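Local coordinates for protein ApRick protease (Rickettsia conorii, PDB 5C9D) that probably acts as a retropepsin-like aspartic endopeptidase, this chain being the protease domain of a longer, probably membrane-bound protein, at residues G34-A39 and Y57-L62. Sequence-based numbering, arbitrary orientation.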
ATOM      1  N   GLY B  34       5.198  18.074 -11.087  1.00112.57           N
ATOM      2  CA  GLY B  34       4.484  19.320 -11.317  1.00110.58           C
ATOM      3  C   GLY B  34       3.324  19.451 -10.360  1.00121.71           C
ATOM      4  O   GLY B  34       3.139  20.498  -9.737  1.00158.32           O
ATOM      5  N   ALA B  35       2.552  18.374 -10.227  1.00119.38           N
ATOM      6  CA  ALA B  35       1.358  18.376  -9.385  1.00 99.55           C
ATOM      7  C   ALA B  35       1.723  18.695  -7.947  1.00 94.08           C
ATOM      8  O   ALA B  35       2.756  18.249  -7.446  1.00 93.77           O
ATOM      9  CB  ALA B  35       0.641  17.038  -9.470  1.00103.43           C
ATOM     10  N   SER B  36       0.848  19.456  -7.300  1.00 96.53           N
ATOM     11  CA  SER B  36       1.100  20.048  -5.983  1.00102.17           C
ATOM     12  C   SER B  36       0.789  19.076  -4.845  1.00 88.56           C
ATOM     13  O   SER B  36       1.351  19.137  -3.744  1.00 78.27           O
ATOM     14  CB  SER B  36       0.239  21.312  -5.846  1.00115.29           C
ATOM     15  OG  SER B  36      -1.016  21.156  -6.515  1.00126.91           O
ATOM     16  N   ASP B  37      -0.126  18.173  -5.130  1.00 86.71           N
ATOM     17  CA  ASP B  37      -0.631  17.257  -4.135  1.00 86.66           C
ATOM     18  C   ASP B  37      -1.240  16.073  -4.902  1.00 81.93           C
ATOM     19  O   ASP B  37      -0.882  15.855  -6.066  1.00 81.42           O
ATOM     20  CB  ASP B  37      -1.635  18.000  -3.248  1.00 84.37           C
ATOM     21  CG  ASP B  37      -2.787  18.631  -4.047  1.00 87.67           C
ATOM     22  OD1 ASP B  37      -2.705  18.691  -5.306  1.00 73.70           O
ATOM     23  OD2 ASP B  37      -3.781  19.067  -3.408  1.00 85.74           O
ATOM     24  N   ILE B  38      -2.165  15.338  -4.289  1.00 77.48           N
ATOM     25  CA  ILE B  38      -2.711  14.121  -4.896  1.00 71.28           C
ATOM     26  C   ILE B  38      -4.060  14.373  -5.560  1.00 70.24           C
ATOM     27  O   ILE B  38      -5.105  14.430  -4.903  1.00 76.39           O
ATOM     28  CB  ILE B  38      -2.769  13.009  -3.834  1.00 68.66           C
ATOM     29  CG1 ILE B  38      -1.326  12.578  -3.519  1.00 64.59           C
ATOM     30  CG2 ILE B  38      -3.609  11.829  -4.314  1.00 76.71           C
ATOM     31  CD1 ILE B  38      -1.198  11.642  -2.351  1.00 67.31           C
ATOM     32  N   ALA B  39      -4.033  14.522  -6.874  1.00 70.89           N
ATOM     33  CA  ALA B  39      -5.232  14.942  -7.598  1.00 71.66           C
ATOM     34  C   ALA B  39      -6.088  13.739  -7.958  1.00 72.91           C
ATOM     35  O   ALA B  39      -5.739  12.956  -8.849  1.00 77.75           O
ATOM     36  CB  ALA B  39      -4.842  15.702  -8.842  1.00 65.59           C
ATOM     37  N   TYR B  57     -16.392  22.191  -3.495  1.00 71.55           N
ATOM     38  CA  TYR B  57     -15.518  22.506  -4.624  1.00 72.58           C
ATOM     39  C   TYR B  57     -15.016  23.964  -4.517  1.00 72.64           C
ATOM     40  O   TYR B  57     -15.452  24.825  -5.275  1.00 93.79           O
ATOM     41  CB  TYR B  57     -16.259  22.219  -5.951  1.00 74.24           C
ATOM     42  CG  TYR B  57     -16.506  20.732  -6.146  1.00 78.04           C
ATOM     43  CD1 TYR B  57     -17.658  20.111  -5.653  1.00 75.87           C
ATOM     44  CD2 TYR B  57     -15.558  19.935  -6.777  1.00 73.25           C
ATOM     45  CE1 TYR B  57     -17.858  18.738  -5.804  1.00 67.48           C
ATOM     46  CE2 TYR B  57     -15.754  18.571  -6.949  1.00 64.77           C
ATOM     47  CZ  TYR B  57     -16.889  17.976  -6.463  1.00 71.83           C
ATOM     48  OH  TYR B  57     -17.018  16.611  -6.646  1.00 66.05           O
ATOM     49  N   THR B  58     -14.084  24.198  -3.578  1.00 67.99           N
ATOM     50  CA  THR B  58     -13.555  25.529  -3.204  1.00 64.25           C
ATOM     51  C   THR B  58     -12.355  26.074  -4.075  1.00 66.87           C
ATOM     52  O   THR B  58     -11.962  27.256  -3.963  1.00 66.80           O
ATOM     53  CB  THR B  58     -13.142  25.544  -1.693  1.00 69.31           C
ATOM     54  OG1 THR B  58     -11.952  24.770  -1.469  1.00 67.75           O
ATOM     55  CG2 THR B  58     -14.229  24.957  -0.822  1.00 78.47           C
ATOM     56  N   ARG B  59     -11.804  25.219  -4.937  1.00 61.79           N
ATOM     57  CA  ARG B  59     -10.632  25.535  -5.768  1.00 58.76           C
ATOM     58  C   ARG B  59     -10.993  25.477  -7.240  1.00 52.17           C
ATOM     59  O   ARG B  59     -11.969  24.837  -7.586  1.00 50.16           O
ATOM     60  CB  ARG B  59      -9.484  24.540  -5.476  1.00 62.26           C
ATOM     61  CG  ARG B  59      -8.567  25.009  -4.345  1.00 72.18           C
ATOM     62  CD  ARG B  59      -7.469  24.020  -4.049  1.00 75.82           C
ATOM     63  NE  ARG B  59      -6.687  23.731  -5.245  1.00 89.35           N
ATOM     64  CZ  ARG B  59      -5.897  22.674  -5.396  1.00 90.53           C
ATOM     65  NH1 ARG B  59      -5.760  21.775  -4.423  1.00 95.21           N
ATOM     66  NH2 ARG B  59      -5.243  22.521  -6.535  1.00101.36           N
ATOM     67  N   THR B  60     -10.189  26.132  -8.088  1.00 57.02           N
ATOM     68  CA  THR B  60     -10.409  26.193  -9.558  1.00 61.85           C
ATOM     69  C   THR B  60      -9.090  26.211 -10.346  1.00 63.24           C
ATOM     70  O   THR B  60      -8.400  27.240 -10.405  1.00 61.67           O
ATOM     71  CB  THR B  60     -11.242  27.439  -9.948  1.00 58.70           C
ATOM     72  OG1 THR B  60     -12.558  27.266  -9.446  1.00 55.43           O
ATOM     73  CG2 THR B  60     -11.315  27.645 -11.443  1.00 58.33           C
ATOM     74  N   TYR B  61      -8.764  25.057 -10.934  1.00 60.48           N
ATOM     75  CA  TYR B  61      -7.791  24.981 -12.001  1.00 65.06           C
ATOM     76  C   TYR B  61      -8.430  25.571 -13.236  1.00 69.04           C
ATOM     77  O   TYR B  61      -9.501  25.102 -13.638  1.00 82.24           O
ATOM     78  CB  TYR B  61      -7.449  23.532 -12.305  1.00 74.92           C
ATOM     79  CG  TYR B  61      -6.564  22.886 -11.295  1.00 78.83           C
ATOM     80  CD1 TYR B  61      -7.088  22.345 -10.120  1.00 76.58           C
ATOM     81  CD2 TYR B  61      -5.185  22.808 -11.512  1.00 97.14           C
ATOM     82  CE1 TYR B  61      -6.258  21.737  -9.191  1.00 98.89           C
ATOM     83  CE2 TYR B  61      -4.344  22.208 -10.586  1.00108.65           C
ATOM     84  CZ  TYR B  61      -4.877  21.669  -9.427  1.00109.70           C
ATOM     85  OH  TYR B  61      -4.017  21.073  -8.520  1.00133.59           O
ATOM     86  N   LEU B  62      -7.794  26.585 -13.834  1.00 64.38           N
ATOM     87  CA  LEU B  62      -8.256  27.155 -15.118  1.00 65.30           C
ATOM     88  C   LEU B  62      -7.312  26.691 -16.215  1.00 60.94           C
ATOM     89  O   LEU B  62      -6.132  26.981 -16.144  1.00 61.47           O
ATOM     90  CB  LEU B  62      -8.291  28.703 -15.072  1.00 64.76           C
ATOM     91  CG  LEU B  62      -9.161  29.324 -13.989  1.00 59.73           C
ATOM     92  CD1 LEU B  62      -8.952  30.814 -13.985  1.00 64.94           C
ATOM     93  CD2 LEU B  62     -10.598  28.990 -14.257  1.00 59.35           C
TER
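Asp37 and Arg59 meet through their charged ends, approaching from opposite directions. The evidence for a salt bridge is the 3.5 Å between Asp37 OD2 and Arg59 NH1, a long spacing; OD2 lies at the edge of the guanidinium, near its plane, while the carboxylate plane is turned 34° from it. The arginine chain, extended at chi2, bends at chi3 (56°), and this bend sets the direction in which its head reaches the acid. Tyr61, two residues on and so on the same side of strand 59-63, brings its hydroxyl in the guanidinium plane to the other terminal nitrogen, with OH 2.7 Å from Arg59 NH2. Tyr61 OH also ends 3.6 Å from Ser36 OG and 4.2 Å from Asp37 OD1. Within 34-39, Ser36 OG donates to Asp37 OD1 over 3.2 Å, arriving from above the carboxylate, 63° out of its plane. His90 of strand 83-92 lies beside this group, touched by the side chains of Asp37 and Arg59 and met by the Tyr61 ring. Segment 34-39 begins with the glycine of the Asp-Thr-Gly motif characteristic of aspartic proteases, and 59-63 pairs with 66-79 in a hairpin that probably corresponds to the retropepsin flap, so side chains link the two. With the acid buried and the arginine partly exposed, the pairing probably offsets the carboxylate's negative charge, and the poorly directed serine bond may add some support.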